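Local structure of tryptophane-5-halogenase (Microbispora sp. ATCC PTA-5024, 5UAO) at residues L432-A437 / Y450-A455; L509-Y512 / C517-A520. The protein probably chlorinates carbon 5 of a tryptophan in the lanthipeptide NAI-107, as an FAD-containing flavoenzyme of the tryptophan halogenase family. All blocks are in the same frame, centred on the assembly; numbering follows the deposited sequence.

Both contacts join helices adjacent in the C-terminal part of the chain, interaction 1 as a roughly antiparallel hairpin and interaction 2 as a corner, and they follow one another without nesting or crossing. Interaction 1 comes first: helix 429-437 meets helix 446-453 and closes a short connection of 12 residues between its segments. The chain then runs through helices 461-471 and 485-501 before interaction 2 opens, where it turns sharply from helix 505-514 into helix 517-524, with four residues between the segments. The two centres lie 40 Å apart and the nearest atoms about 29 Å, so neither contact touches the other. Interaction 1 borders the second subunit, whereas interaction 2 joins its two helices to strands 100-102 and 162-165.

Interaction 1: residues L432-A437 / Y450-A455; sequences LRLFAA and YLADGA
Helix 429-437 and helix 446-453 run roughly antiparallel here and approach at Leu434 and Ala452, whose CA atoms are 7.9 Å apart, the nearest such pair between the two segments. The pair forms a helical hairpin within the tryptophan halogenase family region, and the contact is small: 79 Å² is buried in all, and no hydrogen bond crosses it.

One methyl carries the contact. CD1 of Leu434 lies 4.2 Å from CD2 of Leu451 and also meets Ala452, so it touches two consecutive residues of the second helix, at spacings of loose van der Waals packing. With chi1 at -73°, CG of Leu434 lies anti to its carbonyl carbon and CD1 projects to the second helix, where the side chains of Leu434 and Leu451 cross at about a right angle.

Neighbouring groups extend this slender apolar bridge. Ala452 also packs on Leu431 of the first helix and on Leu462 of helix 461-471, and Leu434 touches Leu441 in the connecting loop as well as Pro382 of the second subunit. Arg433, the residue before Leu434, forms a salt bridge with Asp384 of that subunit, placing the hairpin at the dimer interface. On the Ala452 side of the methyl, CD1 of Leu434 stands 4.3 Å from CB of Ala452.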
ATOM      1  N   LEU A 432      11.135 -13.587   0.833  1.00 31.68           N
ATOM      2  CA  LEU A 432      11.715 -14.886   0.357  1.00 32.15           C
ATOM      3  C   LEU A 432      11.416 -16.065   1.292  1.00 32.36           C
ATOM      4  O   LEU A 432      11.193 -17.207   0.820  1.00 32.50           O
ATOM      5  CB  LEU A 432      13.213 -14.821   0.151  1.00 32.40           C
ATOM      6  CG  LEU A 432      13.664 -13.799  -0.912  1.00 36.47           C
ATOM      7  CD1 LEU A 432      15.177 -13.688  -0.984  1.00 38.00           C
ATOM      8  CD2 LEU A 432      13.097 -14.067  -2.297  1.00 38.81           C
ATOM      9  N   ARG A 433      11.366 -15.776   2.590  1.00 31.56           N
ATOM     10  CA  ARG A 433      11.039 -16.791   3.619  1.00 31.04           C
ATOM     11  C   ARG A 433       9.618 -17.205   3.521  1.00 31.61           C
ATOM     12  O   ARG A 433       9.297 -18.409   3.740  1.00 33.16           O
ATOM     13  CB  ARG A 433      11.343 -16.305   5.033  1.00 37.15           C
ATOM     14  CG  ARG A 433      12.817 -16.047   5.266  1.00 43.11           C
ATOM     15  CD  ARG A 433      13.251 -16.226   6.710  1.00 52.59           C
ATOM     16  NE  ARG A 433      14.493 -15.512   7.017  1.00 68.14           N
ATOM     17  CZ  ARG A 433      14.594 -14.194   7.283  1.00 83.15           C
ATOM     18  NH1 ARG A 433      13.522 -13.378   7.278  1.00 75.34           N
ATOM     19  NH2 ARG A 433      15.796 -13.669   7.545  1.00 92.10           N
ATOM     20  N   LEU A 434       8.730 -16.268   3.162  1.00 30.42           N
ATOM     21  CA  LEU A 434       7.332 -16.601   2.900  1.00 30.43           C
ATOM     22  C   LEU A 434       7.185 -17.519   1.671  1.00 37.01           C
ATOM     23  O   LEU A 434       6.502 -18.581   1.703  1.00 30.77           O
ATOM     24  CB  LEU A 434       6.539 -15.348   2.655  1.00 33.20           C
ATOM     25  CG  LEU A 434       6.192 -14.385   3.813  1.00 37.63           C
ATOM     26  CD1 LEU A 434       5.222 -13.282   3.339  1.00 40.99           C
ATOM     27  CD2 LEU A 434       5.588 -15.098   5.014  1.00 37.61           C
ATOM     28  N   PHE A 435       7.827 -17.088   0.583  1.00 31.55           N
ATOM     29  CA  PHE A 435       7.883 -17.867  -0.665  1.00 31.89           C
ATOM     30  C   PHE A 435       8.276 -19.331  -0.465  1.00 30.72           C
ATOM     31  O   PHE A 435       7.605 -20.238  -0.953  1.00 29.30           O
ATOM     32  CB  PHE A 435       8.898 -17.247  -1.606  1.00 28.49           C
ATOM     33  CG  PHE A 435       9.081 -18.009  -2.899  1.00 31.64           C
ATOM     34  CD1 PHE A 435       8.247 -17.768  -3.975  1.00 31.94           C
ATOM     35  CD2 PHE A 435      10.111 -18.906  -3.051  1.00 30.67           C
ATOM     36  CE1 PHE A 435       8.447 -18.391  -5.166  1.00 30.79           C
ATOM     37  CE2 PHE A 435      10.282 -19.547  -4.250  1.00 34.18           C
ATOM     38  CZ  PHE A 435       9.430 -19.296  -5.294  1.00 29.92           C
ATOM     39  N   ALA A 436       9.374 -19.539   0.241  1.00 30.91           N
ATOM     40  CA  ALA A 436       9.923 -20.868   0.478  1.00 37.39           C
ATOM     41  C   ALA A 436       8.924 -21.821   1.121  1.00 38.44           C
ATOM     42  O   ALA A 436       8.877 -23.033   0.789  1.00 37.13           O
ATOM     43  CB  ALA A 436      11.164 -20.767   1.338  1.00 37.36           C
ATOM     44  N   ALA A 437       8.128 -21.278   2.022  1.00 38.24           N
ATOM     45  CA  ALA A 437       7.216 -22.080   2.813  1.00 40.73           C
ATOM     46  C   ALA A 437       6.018 -22.461   1.971  1.00 38.64           C
ATOM     47  O   ALA A 437       5.243 -23.343   2.350  1.00 39.64           O
ATOM     48  CB  ALA A 437       6.774 -21.290   4.065  1.00 40.30           C
ATOM     49  N   TYR A 450      -2.020 -10.036   0.362  1.00 36.09           N
ATOM     50  CA  TYR A 450      -1.985  -8.642   0.792  1.00 34.09           C
ATOM     51  C   TYR A 450      -0.749  -8.269   1.704  1.00 33.95           C
ATOM     52  O   TYR A 450      -0.117  -7.187   1.554  1.00 34.67           O
ATOM     53  CB  TYR A 450      -3.323  -8.304   1.509  1.00 45.10           C
ATOM     54  CG  TYR A 450      -3.499  -6.828   1.646  1.00 51.47           C
ATOM     55  CD1 TYR A 450      -2.969  -6.159   2.744  1.00 60.33           C
ATOM     56  CD2 TYR A 450      -4.075  -6.066   0.618  1.00 54.25           C
ATOM     57  CE1 TYR A 450      -3.062  -4.783   2.861  1.00 66.71           C
ATOM     58  CE2 TYR A 450      -4.161  -4.692   0.726  1.00 58.41           C
ATOM     59  CZ  TYR A 450      -3.656  -4.061   1.852  1.00 63.50           C
ATOM     60  OH  TYR A 450      -3.738  -2.707   1.992  1.00 73.04           O
ATOM     61  N   LEU A 451      -0.387  -9.137   2.644  1.00 32.53           N
ATOM     62  CA  LEU A 451       0.785  -8.872   3.470  1.00 31.45           C
ATOM     63  C   LEU A 451       2.089  -8.881   2.623  1.00 31.41           C
ATOM     64  O   LEU A 451       2.892  -7.960   2.682  1.00 30.82           O
ATOM     65  CB  LEU A 451       0.866  -9.893   4.603  1.00 34.69           C
ATOM     66  CG  LEU A 451       1.861  -9.675   5.725  1.00 39.96           C
ATOM     67  CD1 LEU A 451       1.326 -10.395   6.953  1.00 44.95           C
ATOM     68  CD2 LEU A 451       3.224 -10.227   5.377  1.00 43.31           C
ATOM     69  N   ALA A 452       2.236  -9.913   1.797  1.00 29.29           N
ATOM     70  CA  ALA A 452       3.379 -10.078   0.900  1.00 29.51           C
ATOM     71  C   ALA A 452       3.576  -8.915  -0.090  1.00 34.05           C
ATOM     72  O   ALA A 452       4.694  -8.462  -0.354  1.00 35.39           O
ATOM     73  CB  ALA A 452       3.185 -11.344   0.138  1.00 29.87           C
ATOM     74  N   ASP A 453       2.465  -8.508  -0.678  1.00 37.53           N
ATOM     75  CA  ASP A 453       2.364  -7.362  -1.553  1.00 43.22           C
ATOM     76  C   ASP A 453       3.243  -6.190  -1.167  1.00 45.64           C
ATOM     77  O   ASP A 453       3.849  -5.572  -2.027  1.00 35.88           O
ATOM     78  CB  ASP A 453       0.962  -6.825  -1.471  1.00 55.90           C
ATOM     79  CG  ASP A 453       0.279  -6.817  -2.767  1.00 66.05           C
ATOM     80  OD1 ASP A 453       0.818  -6.146  -3.673  1.00 75.61           O
ATOM     81  OD2 ASP A 453      -0.813  -7.450  -2.852  1.00 76.25           O
ATOM     82  N   GLY A 454       3.266  -5.859   0.122  1.00 41.22           N
ATOM     83  CA  GLY A 454       3.908  -4.651   0.584  1.00 38.53           C
ATOM     84  C   GLY A 454       5.381  -4.650   0.296  1.00 39.94           C
ATOM     85  O   GLY A 454       5.960  -3.610   0.209  1.00 35.94           O
ATOM     86  N   ALA A 455       5.978  -5.828   0.102  1.00 38.01           N
ATOM     87  CA  ALA A 455       7.408  -5.927  -0.258  1.00 34.94           C
ATOM     88  C   ALA A 455       7.699  -5.973  -1.763  1.00 32.08           C
ATOM     89  O   ALA A 455       8.855  -5.914  -2.183  1.00 34.62           O
ATOM     90  CB  ALA A 455       7.999  -7.162   0.399  1.00 36.85           C
TER

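Interaction 2: residues L509-Y512 / C517-A520; sequences LDAY and CLNA
The phenolic OH of Tyr512 is held by two partners: a hydrogen bond to OG of Ser165, on strand 162-165, and a water 2.7 Å from OH of Tyr512. That water donates to the backbone O of Leu518, also over 2.7 Å, and thereby links the tip of the ring to the following helix. The motif is a helical corner: helices 505-514 and 517-524, consecutive and joined by a short turn, are set roughly at right angles, with the CA atoms of Tyr512 and Leu518 6.0 Å apart. A second water makes another bridge, donating to the backbone O of Tyr512 and accepting from N of Asn519 at 2.8 Å. No direct hydrogen bond joins the two segments, and their polar link is through water.

Between these bridges the Tyr512 ring forms the main apolar surface. CB of Leu518 sits over the ring centre, 3.6 Å from the centroid and only 10° off the normal, a CH-pi contact over the ring face. With CG of Leu518 anti to its carbonyl carbon (chi1 -72°), CD1 of Leu518 lies by the CD1 side of the ring, 4.0 Å from CD1 of Tyr512, and is in van der Waals contact with the backbone O of Ala511 at 3.8 Å. Asn519 approaches differently: its amide meets the ring edge, with the two planes 69° apart.

Outside the corner, Trp101 makes an edge-to-face contact with Tyr512, and Asn519 packs on Pro90 and Tyr94 of helix 90-97. These contacts join the two helices to strand 100-102 and helix 90-97. At the ring edge itself, OD1 of Asn519 stands 3.6 Å from CD2 of Tyr512.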
ATOM      1  N   LEU A 509       2.491  -5.092 -37.162  1.00 31.91           N
ATOM      2  CA  LEU A 509       2.858  -3.678 -37.100  1.00 31.79           C
ATOM      3  C   LEU A 509       2.394  -2.958 -38.392  1.00 33.18           C
ATOM      4  O   LEU A 509       1.935  -1.833 -38.340  1.00 39.00           O
ATOM      5  CB  LEU A 509       4.380  -3.465 -36.955  1.00 32.29           C
ATOM      6  CG  LEU A 509       4.976  -3.859 -35.630  1.00 29.60           C
ATOM      7  CD1 LEU A 509       6.478  -3.669 -35.697  1.00 28.35           C
ATOM      8  CD2 LEU A 509       4.386  -2.950 -34.553  1.00 30.65           C
ATOM      9  N   ASP A 510       2.514  -3.641 -39.522  1.00 33.21           N
ATOM     10  CA  ASP A 510       2.001  -3.146 -40.802  1.00 39.37           C
ATOM     11  C   ASP A 510       0.479  -2.937 -40.818  1.00 35.78           C
ATOM     12  O   ASP A 510       0.040  -1.941 -41.368  1.00 32.36           O
ATOM     13  CB  ASP A 510       2.409  -4.052 -41.953  1.00 40.29           C
ATOM     14  CG  ASP A 510       3.924  -4.011 -42.224  1.00 40.83           C
ATOM     15  OD1 ASP A 510       4.640  -3.060 -41.785  1.00 35.28           O
ATOM     16  OD2 ASP A 510       4.378  -4.978 -42.852  1.00 40.66           O
ATOM     17  N   ALA A 511      -0.262  -3.826 -40.151  1.00 34.82           N
ATOM     18  CA  ALA A 511      -1.709  -3.644 -39.917  1.00 34.34           C
ATOM     19  C   ALA A 511      -2.004  -2.427 -39.090  1.00 35.28           C
ATOM     20  O   ALA A 511      -2.864  -1.650 -39.449  1.00 33.09           O
ATOM     21  CB  ALA A 511      -2.293  -4.871 -39.281  1.00 39.22           C
ATOM     22  N   TYR A 512      -1.297  -2.223 -37.969  1.00 32.47           N
ATOM     23  CA  TYR A 512      -1.516  -1.032 -37.181  1.00 34.25           C
ATOM     24  C   TYR A 512      -1.190   0.293 -37.891  1.00 36.56           C
ATOM     25  O   TYR A 512      -1.882   1.316 -37.646  1.00 43.79           O
ATOM     26  CB  TYR A 512      -0.846  -1.092 -35.773  1.00 32.63           C
ATOM     27  CG  TYR A 512      -1.618  -1.833 -34.690  1.00 29.75           C
ATOM     28  CD1 TYR A 512      -1.872  -3.174 -34.810  1.00 30.72           C
ATOM     29  CD2 TYR A 512      -2.040  -1.183 -33.545  1.00 26.72           C
ATOM     30  CE1 TYR A 512      -2.522  -3.871 -33.816  1.00 31.17           C
ATOM     31  CE2 TYR A 512      -2.702  -1.836 -32.548  1.00 29.19           C
ATOM     32  CZ  TYR A 512      -2.938  -3.204 -32.684  1.00 30.93           C
ATOM     33  OH  TYR A 512      -3.632  -3.914 -31.766  1.00 32.63           O
ATOM     34  N   CYS A 517      -7.520   2.770 -36.500  1.00 32.05           N
ATOM     35  CA  CYS A 517      -8.567   2.396 -35.574  1.00 33.45           C
ATOM     36  C   CYS A 517      -8.152   1.245 -34.709  1.00 32.26           C
ATOM     37  O   CYS A 517      -8.765   1.018 -33.710  1.00 31.84           O
ATOM     38  CB  CYS A 517      -9.857   2.035 -36.326  1.00 37.02           C
ATOM     39  SG  CYS A 517     -10.312   3.409 -37.406  1.00 43.00           S
ATOM     40  N   LEU A 518      -7.115   0.490 -35.077  1.00 32.56           N
ATOM     41  CA  LEU A 518      -6.616  -0.513 -34.121  1.00 34.44           C
ATOM     42  C   LEU A 518      -6.091   0.113 -32.801  1.00 32.53           C
ATOM     43  O   LEU A 518      -6.461  -0.321 -31.686  1.00 34.59           O
ATOM     44  CB  LEU A 518      -5.572  -1.405 -34.785  1.00 37.21           C
ATOM     45  CG  LEU A 518      -6.259  -2.336 -35.780  1.00 37.92           C
ATOM     46  CD1 LEU A 518      -5.267  -2.838 -36.807  1.00 38.06           C
ATOM     47  CD2 LEU A 518      -6.954  -3.495 -35.084  1.00 40.64           C
ATOM     48  N   ASN A 519      -5.237   1.116 -32.949  1.00 32.15           N
ATOM     49  CA  ASN A 519      -4.811   1.897 -31.811  1.00 32.73           C
ATOM     50  C   ASN A 519      -5.951   2.671 -31.176  1.00 35.97           C
ATOM     51  O   ASN A 519      -5.978   2.787 -29.955  1.00 30.77           O
ATOM     52  CB  ASN A 519      -3.663   2.840 -32.174  1.00 34.94           C
ATOM     53  CG  ASN A 519      -2.283   2.172 -31.951  1.00 34.57           C
ATOM     54  OD1 ASN A 519      -2.116   1.373 -31.029  1.00 32.99           O
ATOM     55  ND2 ASN A 519      -1.382   2.417 -32.838  1.00 37.14           N
ATOM     56  N   ALA A 520      -6.894   3.196 -31.984  1.00 34.11           N
ATOM     57  CA  ALA A 520      -7.995   3.944 -31.388  1.00 33.47           C
ATOM     58  C   ALA A 520      -8.792   3.057 -30.475  1.00 33.21           C
ATOM     59  O   ALA A 520      -9.243   3.516 -29.429  1.00 36.01           O
ATOM     60  CB  ALA A 520      -8.933   4.548 -32.456  1.00 37.23           C
TER
HETATM   61  O   HOH W   1      -3.638   1.587 -35.203  1.00 30.30           O
HETATM   62  O   HOH W   2      -5.642  -2.622 -30.508  1.00 46.27           O